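Local coordinates for prolyl endopeptidase (Myxococcus xanthus, PDB 2BKL), which probably hydrolyses oligopeptides as a serine endopeptidase, cutting after proline and, much less readily, after alanine, at residues Ala51-Arg56 with Leu671-Asp676; Phe137-Asn142 with Gly157-Val162; Tyr391-Ser394 with Lys399-Leu402. All coordinates share one frame; numbering follows the deposited sequence.

In the fold
The three contacts sample the two domains of a prolyl oligopeptidase, a catalytic alpha/beta-hydrolase domain and a seven-bladed beta-propeller. Contact 1 brings residues 51-56, near the start of the chain, onto helix 657-674 at its end, so the loop it closes encloses contact 2 and then contact 3. Both of these lie in the propeller: contact 2 sets Trp-159, on the segment after strand 148-153, against strand 134-141 of the second blade, and contact 3 is the hairpin ending in edge strand 400-405. Their centres are about 34 Å apart, and the centre of contact 1 is about 42 and 45 Å from theirs. Because both chain ends meet in the catalytic domain, the propeller is in effect a long insertion into it.

Contact 1 of 3, residues Ala51-Arg56 with Leu671-Asp676; sequences AKFPGR and LFQVLD
Gln-673 sends its CG opposite the backbone N (chi1 174°) and then bends at chi2, which lays the CB-CG part of the chain over the ring of Phe-53 and brings the amide back toward Pro-54. Phe-53 has the other setting, with CG opposite its carbonyl carbon (chi1 -69°), and this turns one ring face to the helix. Gln-673 CB stands 4.0 Å from the centroid of the Phe-53 ring, a CH-pi contact over the face but shifted toward the rim. The next methylene reaches the same rim, with Gln-673 CG 3.5 Å from Phe-53 CD1. The amide plane is turned 26° from the ring plane, and Gln-673 NE2 ends 3.5 Å from Pro-54 CD. Beside this pair the Pro-54 ring packs against the helix, Pro-54 CG 3.9 Å from Phe-672 CB. The carbonyl of the same proline comes to the edge of the Phe-672 ring, where Pro-54 O is 3.8 Å from Phe-672 CD2 in the plane of that ring. This oxygen is buried by the contact and has no polar partner in the model. Packing of methylenes and rings therefore joins the two segments. Polar ties come just beyond: Arg-56 NH1 forms a salt bridge with Asp-666 and a hydrogen bond with Ser-669, both on helix 657-674. On its other side that helix packs through Leu-671 against strands 527-532 and 552-556. The helix finishes in a Schellman motif at Asp-676, while Gly-55 is the N-cap of helix 56-67. A helical N-terminal segment packed on the last helix of the alpha/beta-hydrolase fold is the construction characteristic of the prolyl oligopeptidase family, in which the catalytic domain is built from both ends of the chain.

Contact 2 of 3, residues Phe137-Asn142 with Gly157-Val162; sequences FAQKPN and GEWSKV
Trp-159, the residue that meets Phe-137 and Gln-139, has its own backbone O held by Lys-161 NZ at 2.7 Å. The ammonium comes in 24° out of the carbonyl plane, after the lysine chain has folded back over its own loop. This loop leads from one blade of the beta-propeller to the next, and its indole covers side chains of strand 134-141 of the blade it leaves. Phe-137 makes a T-shaped pair with the indole. Its edge points at the face of the six-membered ring, the centroids are 4.9 Å apart and the planes stand at 80°. The phenyl tip does the touching, with Phe-137 CZ 3.6 Å from Trp-159 CH2. Leu-110 of the preceding blade touches both rings, and Ile-152 of the neighbouring strand does the same, so the pair belongs to the packing between blades. Trp-115 adds a second edge-to-face partner for the indole. Two residues along the strand, Gln-139 reaches the rim of the indole with a chain extended beyond CG. Its amide is turned nearly perpendicular to the ring, and Gln-139 CD lies in the indole plane, 3.7 Å from Trp-159 CZ3.

Contact 3 of 3, residues Tyr391-Ser394 with Lys399-Leu402; sequences YKTS and KSEL
Tyr-391 and Leu-402 form the compact end of a beta hairpin, the third and fourth strands of the last blade of the propeller. The strands run antiparallel at 163°. With CG anti to the backbone N (chi1 -178°) and a bend at chi2, Leu-402 brings CD1 over one face of the Tyr-391 ring, 4.1 Å from its centroid and offset toward the rim, in a CH-pi contact. On the same face of the sheet Thr-393 pairs with Ser-400. This is a non-hydrogen-bonded pair with a close backbone, and Thr-393 CA comes to 3.1 Å from Lys-399 O. The ladder itself is regular: Lys-392 and Glu-401 exchange two backbone bonds, and Ser-394 N donates to Lys-399 O. Toward strand 376-383 the packing continues, with Tyr-391 meeting the ring of Tyr-379 and Thr-393 OG1 bonded to Ala-377 O.

The whole of 400-402 lies at the solvent edge, but the face bearing Lys-392 and Glu-401 is the looser one, for there the two side chains do not pack together. Their charged ends stay apart, Lys-392 NZ and Glu-401 OE2 being 5.1 Å from each other. Lys-392 instead has a long, weak ion pair with Glu-102 of the first blade, across the junction where the propeller ring comes round on itself. One water sits over this face and bridges the strands. It donates to Lys-392 O at 2.8 Å, giving this carbonyl a second partner beside Glu-401 N, and to Glu-401 OE2 at 2.9 Å.

Contact 1 of 3, residues Ala51-Arg56 with Leu671-Asp676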
# COMPACT_ATOMS: atom_id res chain seq x y z
N ALA A 51 15.04 -23.63 8.09
CA ALA A 51 16.15 -23.62 9.04
C ALA A 51 17.40 -24.35 8.52
O ALA A 51 18.51 -24.10 9.01
CB ALA A 51 15.69 -24.23 10.39
N LYS A 52 17.20 -25.20 7.52
CA LYS A 52 18.28 -25.97 6.88
C LYS A 52 18.89 -25.24 5.68
O LYS A 52 19.88 -25.71 5.13
CB LYS A 52 17.74 -27.32 6.36
CG LYS A 52 16.89 -28.12 7.34
CD LYS A 52 17.04 -29.63 7.09
CE LYS A 52 18.29 -30.21 7.81
NZ LYS A 52 19.33 -30.77 6.89
N PHE A 53 18.27 -24.14 5.25
CA PHE A 53 18.69 -23.42 4.03
C PHE A 53 19.96 -22.65 4.33
O PHE A 53 20.28 -22.45 5.49
CB PHE A 53 17.59 -22.46 3.51
CG PHE A 53 16.37 -23.15 2.95
CD1 PHE A 53 16.40 -24.48 2.53
CD2 PHE A 53 15.18 -22.44 2.83
CE1 PHE A 53 15.24 -25.09 2.02
CE2 PHE A 53 14.04 -23.04 2.33
CZ PHE A 53 14.07 -24.36 1.92
N PRO A 54 20.71 -22.27 3.29
CA PRO A 54 22.06 -21.75 3.49
C PRO A 54 22.13 -20.25 3.81
O PRO A 54 21.26 -19.47 3.41
CB PRO A 54 22.76 -22.05 2.16
CG PRO A 54 21.68 -22.02 1.14
CD PRO A 54 20.39 -22.37 1.85
N GLY A 55 23.19 -19.88 4.53
CA GLY A 55 23.57 -18.49 4.72
C GLY A 55 22.89 -17.77 5.87
O GLY A 55 23.00 -16.55 5.96
N ARG A 56 22.21 -18.51 6.74
CA ARG A 56 21.23 -17.87 7.65
C ARG A 56 21.87 -17.03 8.74
O ARG A 56 21.37 -15.94 9.05
CB ARG A 56 20.28 -18.91 8.27
CG ARG A 56 19.29 -19.49 7.28
CD ARG A 56 18.49 -20.65 7.87
NE ARG A 56 17.64 -20.18 8.96
CZ ARG A 56 16.42 -19.63 8.79
NH1 ARG A 56 15.88 -19.48 7.60
NH2 ARG A 56 15.75 -19.21 9.86
N LEU A 671 15.52 -18.48 -1.29
CA LEU A 671 16.01 -18.16 -2.62
C LEU A 671 17.39 -18.74 -2.87
O LEU A 671 17.64 -19.31 -3.96
CB LEU A 671 15.99 -16.64 -2.88
CG LEU A 671 14.59 -16.02 -2.95
CD1 LEU A 671 14.69 -14.53 -3.24
CD2 LEU A 671 13.72 -16.70 -4.01
N PHE A 672 18.29 -18.60 -1.90
CA PHE A 672 19.65 -19.09 -2.06
C PHE A 672 19.60 -20.59 -2.28
O PHE A 672 20.38 -21.11 -3.07
CB PHE A 672 20.50 -18.81 -0.81
CG PHE A 672 20.95 -17.40 -0.66
CD1 PHE A 672 20.95 -16.50 -1.72
CD2 PHE A 672 21.43 -16.97 0.56
CE1 PHE A 672 21.40 -15.19 -1.54
CE2 PHE A 672 21.86 -15.66 0.74
CZ PHE A 672 21.85 -14.78 -0.32
N GLN A 673 18.72 -21.29 -1.57
CA GLN A 673 18.58 -22.74 -1.73
C GLN A 673 18.07 -23.10 -3.11
O GLN A 673 18.69 -23.87 -3.85
CB GLN A 673 17.65 -23.33 -0.67
CG GLN A 673 17.33 -24.81 -0.85
CD GLN A 673 18.51 -25.71 -0.62
OE1 GLN A 673 18.64 -26.74 -1.32
NE2 GLN A 673 19.36 -25.38 0.34
N VAL A 674 16.93 -22.53 -3.49
CA VAL A 674 16.21 -23.03 -4.65
C VAL A 674 16.77 -22.52 -5.96
O VAL A 674 16.60 -23.17 -6.98
CB VAL A 674 14.67 -22.78 -4.53
CG1 VAL A 674 14.12 -23.44 -3.30
CG2 VAL A 674 14.34 -21.32 -4.55
N LEU A 675 17.47 -21.39 -5.95
CA LEU A 675 18.20 -20.90 -7.13
C LEU A 675 19.68 -21.31 -7.12
O LEU A 675 20.44 -20.90 -8.03
CB LEU A 675 18.07 -19.40 -7.25
CG LEU A 675 16.64 -18.85 -7.25
CD1 LEU A 675 16.71 -17.34 -7.38
CD2 LEU A 675 15.73 -19.46 -8.32
N ASP A 676 20.10 -22.07 -6.10
CA ASP A 676 21.45 -22.67 -6.04
C ASP A 676 22.54 -21.62 -6.03
O ASP A 676 23.51 -21.69 -6.80
CB ASP A 676 21.69 -23.65 -7.21
CG ASP A 676 20.56 -24.66 -7.38
OD1 ASP A 676 20.64 -25.77 -6.80
OD2 ASP A 676 19.54 -24.43 -8.09

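Contact 2 of 3, residues Phe137-Asn142 with Gly157-Val162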
# COMPACT_ATOMS: atom_id res chain seq x y z
N PHE A 137 -5.42 9.29 17.87
CA PHE A 137 -4.60 8.24 17.31
C PHE A 137 -5.28 6.90 17.39
O PHE A 137 -6.15 6.68 18.24
CB PHE A 137 -3.23 8.18 17.98
CG PHE A 137 -3.27 7.74 19.40
CD1 PHE A 137 -3.50 8.66 20.40
CD2 PHE A 137 -3.06 6.42 19.76
CE1 PHE A 137 -3.56 8.30 21.71
CE2 PHE A 137 -3.09 6.06 21.08
CZ PHE A 137 -3.36 7.01 22.06
N ALA A 138 -4.89 5.98 16.52
CA ALA A 138 -5.44 4.63 16.49
C ALA A 138 -4.50 3.65 17.17
O ALA A 138 -3.27 3.69 16.97
CB ALA A 138 -5.66 4.19 15.09
N GLN A 139 -5.06 2.76 17.98
CA GLN A 139 -4.35 1.56 18.44
C GLN A 139 -4.87 0.37 17.66
O GLN A 139 -6.09 0.20 17.54
CB GLN A 139 -4.61 1.29 19.91
CG GLN A 139 -3.96 2.17 20.91
CD GLN A 139 -3.99 1.51 22.28
OE1 GLN A 139 -5.07 1.24 22.81
NE2 GLN A 139 -2.82 1.19 22.82
N LYS A 140 -3.97 -0.47 17.15
CA LYS A 140 -4.30 -1.57 16.24
C LYS A 140 -3.66 -2.87 16.72
O LYS A 140 -2.44 -3.03 16.59
CB LYS A 140 -3.79 -1.26 14.84
CG LYS A 140 -4.36 0.04 14.25
CD LYS A 140 -4.20 0.21 12.76
CE LYS A 140 -2.83 -0.10 12.27
NZ LYS A 140 -2.85 -0.25 10.79
N PRO A 141 -4.43 -3.78 17.31
CA PRO A 141 -3.92 -5.10 17.67
C PRO A 141 -3.32 -5.78 16.46
O PRO A 141 -3.93 -5.75 15.38
CB PRO A 141 -5.16 -5.82 18.19
CG PRO A 141 -5.97 -4.72 18.78
CD PRO A 141 -5.81 -3.58 17.79
N ASN A 142 -2.12 -6.34 16.66
CA ASN A 142 -1.41 -7.12 15.65
C ASN A 142 -1.09 -6.31 14.40
O ASN A 142 -0.78 -6.89 13.37
CB ASN A 142 -2.22 -8.38 15.32
CG ASN A 142 -2.43 -9.24 16.53
OD1 ASN A 142 -1.47 -9.67 17.19
ND2 ASN A 142 -3.70 -9.47 16.88
N GLY A 157 0.51 14.07 29.03
CA GLY A 157 0.60 12.68 28.61
C GLY A 157 -0.56 11.79 29.03
O GLY A 157 -0.49 10.57 28.86
N GLU A 158 -1.65 12.38 29.52
CA GLU A 158 -2.80 11.59 29.96
C GLU A 158 -3.66 11.14 28.78
O GLU A 158 -4.10 11.97 27.98
CB GLU A 158 -3.65 12.40 30.96
CG GLU A 158 -3.00 12.60 32.32
CD GLU A 158 -2.80 11.33 33.14
OE1 GLU A 158 -3.64 10.40 33.04
OE2 GLU A 158 -1.78 11.27 33.89
N TRP A 159 -3.93 9.85 28.73
CA TRP A 159 -4.86 9.30 27.78
C TRP A 159 -6.27 9.53 28.28
O TRP A 159 -6.55 9.22 29.43
CB TRP A 159 -4.64 7.80 27.62
CG TRP A 159 -3.40 7.39 26.90
CD1 TRP A 159 -2.17 7.95 27.00
CD2 TRP A 159 -3.26 6.28 26.01
NE1 TRP A 159 -1.27 7.26 26.22
CE2 TRP A 159 -1.92 6.22 25.61
CE3 TRP A 159 -4.14 5.31 25.54
CZ2 TRP A 159 -1.45 5.25 24.72
CZ3 TRP A 159 -3.68 4.35 24.65
CH2 TRP A 159 -2.35 4.32 24.27
N SER A 160 -7.13 10.08 27.44
CA SER A 160 -8.54 10.27 27.77
C SER A 160 -9.24 8.94 28.02
O SER A 160 -9.10 7.99 27.27
CB SER A 160 -9.26 11.02 26.66
OG SER A 160 -10.63 11.22 27.02
N LYS A 161 -10.03 8.90 29.10
CA LYS A 161 -10.84 7.73 29.36
C LYS A 161 -12.20 7.82 28.70
O LYS A 161 -12.87 6.81 28.54
CB LYS A 161 -10.98 7.52 30.87
CG LYS A 161 -9.77 6.85 31.50
CD LYS A 161 -8.64 7.82 31.80
CE LYS A 161 -7.36 7.11 32.23
NZ LYS A 161 -6.21 7.29 31.26
N VAL A 162 -12.62 9.02 28.32
CA VAL A 162 -13.90 9.23 27.67
C VAL A 162 -13.81 9.14 26.14
O VAL A 162 -14.70 8.58 25.50
CB VAL A 162 -14.49 10.59 28.09
CG1 VAL A 162 -15.82 10.84 27.40
CG2 VAL A 162 -14.63 10.62 29.60

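Contact 3 of 3, residues Tyr391-Ser394 with Lys399-Leu402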
# COMPACT_ATOMS: atom_id res chain seq x y z
N TYR A 391 14.36 16.95 2.95
CA TYR A 391 14.76 18.32 2.69
C TYR A 391 13.72 19.29 3.21
O TYR A 391 12.51 19.06 3.09
CB TYR A 391 14.98 18.53 1.17
CG TYR A 391 16.21 17.81 0.71
CD1 TYR A 391 16.16 16.47 0.38
CD2 TYR A 391 17.42 18.45 0.63
CE1 TYR A 391 17.27 15.79 0.02
CE2 TYR A 391 18.57 17.77 0.23
CZ TYR A 391 18.47 16.43 -0.06
OH TYR A 391 19.57 15.72 -0.48
N LYS A 392 14.20 20.38 3.79
CA LYS A 392 13.35 21.47 4.23
C LYS A 392 13.54 22.58 3.20
O LYS A 392 14.66 22.99 2.90
CB LYS A 392 13.75 21.94 5.62
CG LYS A 392 12.94 23.13 6.14
CD LYS A 392 13.35 23.51 7.56
CE LYS A 392 12.96 24.92 7.91
NZ LYS A 392 13.64 25.38 9.14
N THR A 393 12.43 23.05 2.65
CA THR A 393 12.47 24.04 1.59
C THR A 393 11.60 25.22 1.93
O THR A 393 10.65 25.10 2.70
CB THR A 393 12.02 23.44 0.23
OG1 THR A 393 10.58 23.29 0.21
CG2 THR A 393 12.52 22.03 0.01
N SER A 394 11.93 26.37 1.37
CA SER A 394 11.07 27.53 1.41
C SER A 394 10.22 27.56 0.14
O SER A 394 10.72 27.53 -0.96
CB SER A 394 11.89 28.82 1.47
OG SER A 394 11.09 29.95 1.14
N LYS A 399 14.76 28.03 -1.58
CA LYS A 399 15.87 27.54 -0.77
C LYS A 399 15.58 26.12 -0.29
O LYS A 399 14.47 25.81 0.11
CB LYS A 399 16.08 28.46 0.45
CG LYS A 399 17.13 27.98 1.47
CD LYS A 399 17.29 28.96 2.63
CE LYS A 399 16.14 28.86 3.62
NZ LYS A 399 16.18 29.95 4.65
N SER A 400 16.59 25.27 -0.32
CA SER A 400 16.44 23.89 0.12
C SER A 400 17.65 23.45 0.93
O SER A 400 18.79 23.73 0.55
CB SER A 400 16.30 23.01 -1.10
OG SER A 400 16.31 21.64 -0.72
N GLU A 401 17.41 22.79 2.05
CA GLU A 401 18.48 22.34 2.95
C GLU A 401 18.20 20.90 3.33
O GLU A 401 17.05 20.57 3.60
CB GLU A 401 18.48 23.14 4.26
CG GLU A 401 18.53 24.65 4.14
CD GLU A 401 18.40 25.35 5.48
OE1 GLU A 401 19.31 25.19 6.34
OE2 GLU A 401 17.38 26.04 5.70
N LEU A 402 19.23 20.06 3.41
CA LEU A 402 19.07 18.74 4.02
C LEU A 402 18.69 18.89 5.48
O LEU A 402 19.35 19.59 6.27
CB LEU A 402 20.34 17.92 3.86
CG LEU A 402 20.26 16.49 4.41
CD1 LEU A 402 19.38 15.63 3.52
CD2 LEU A 402 21.67 15.94 4.51
O HOH W 1 15.27 25.60 3.82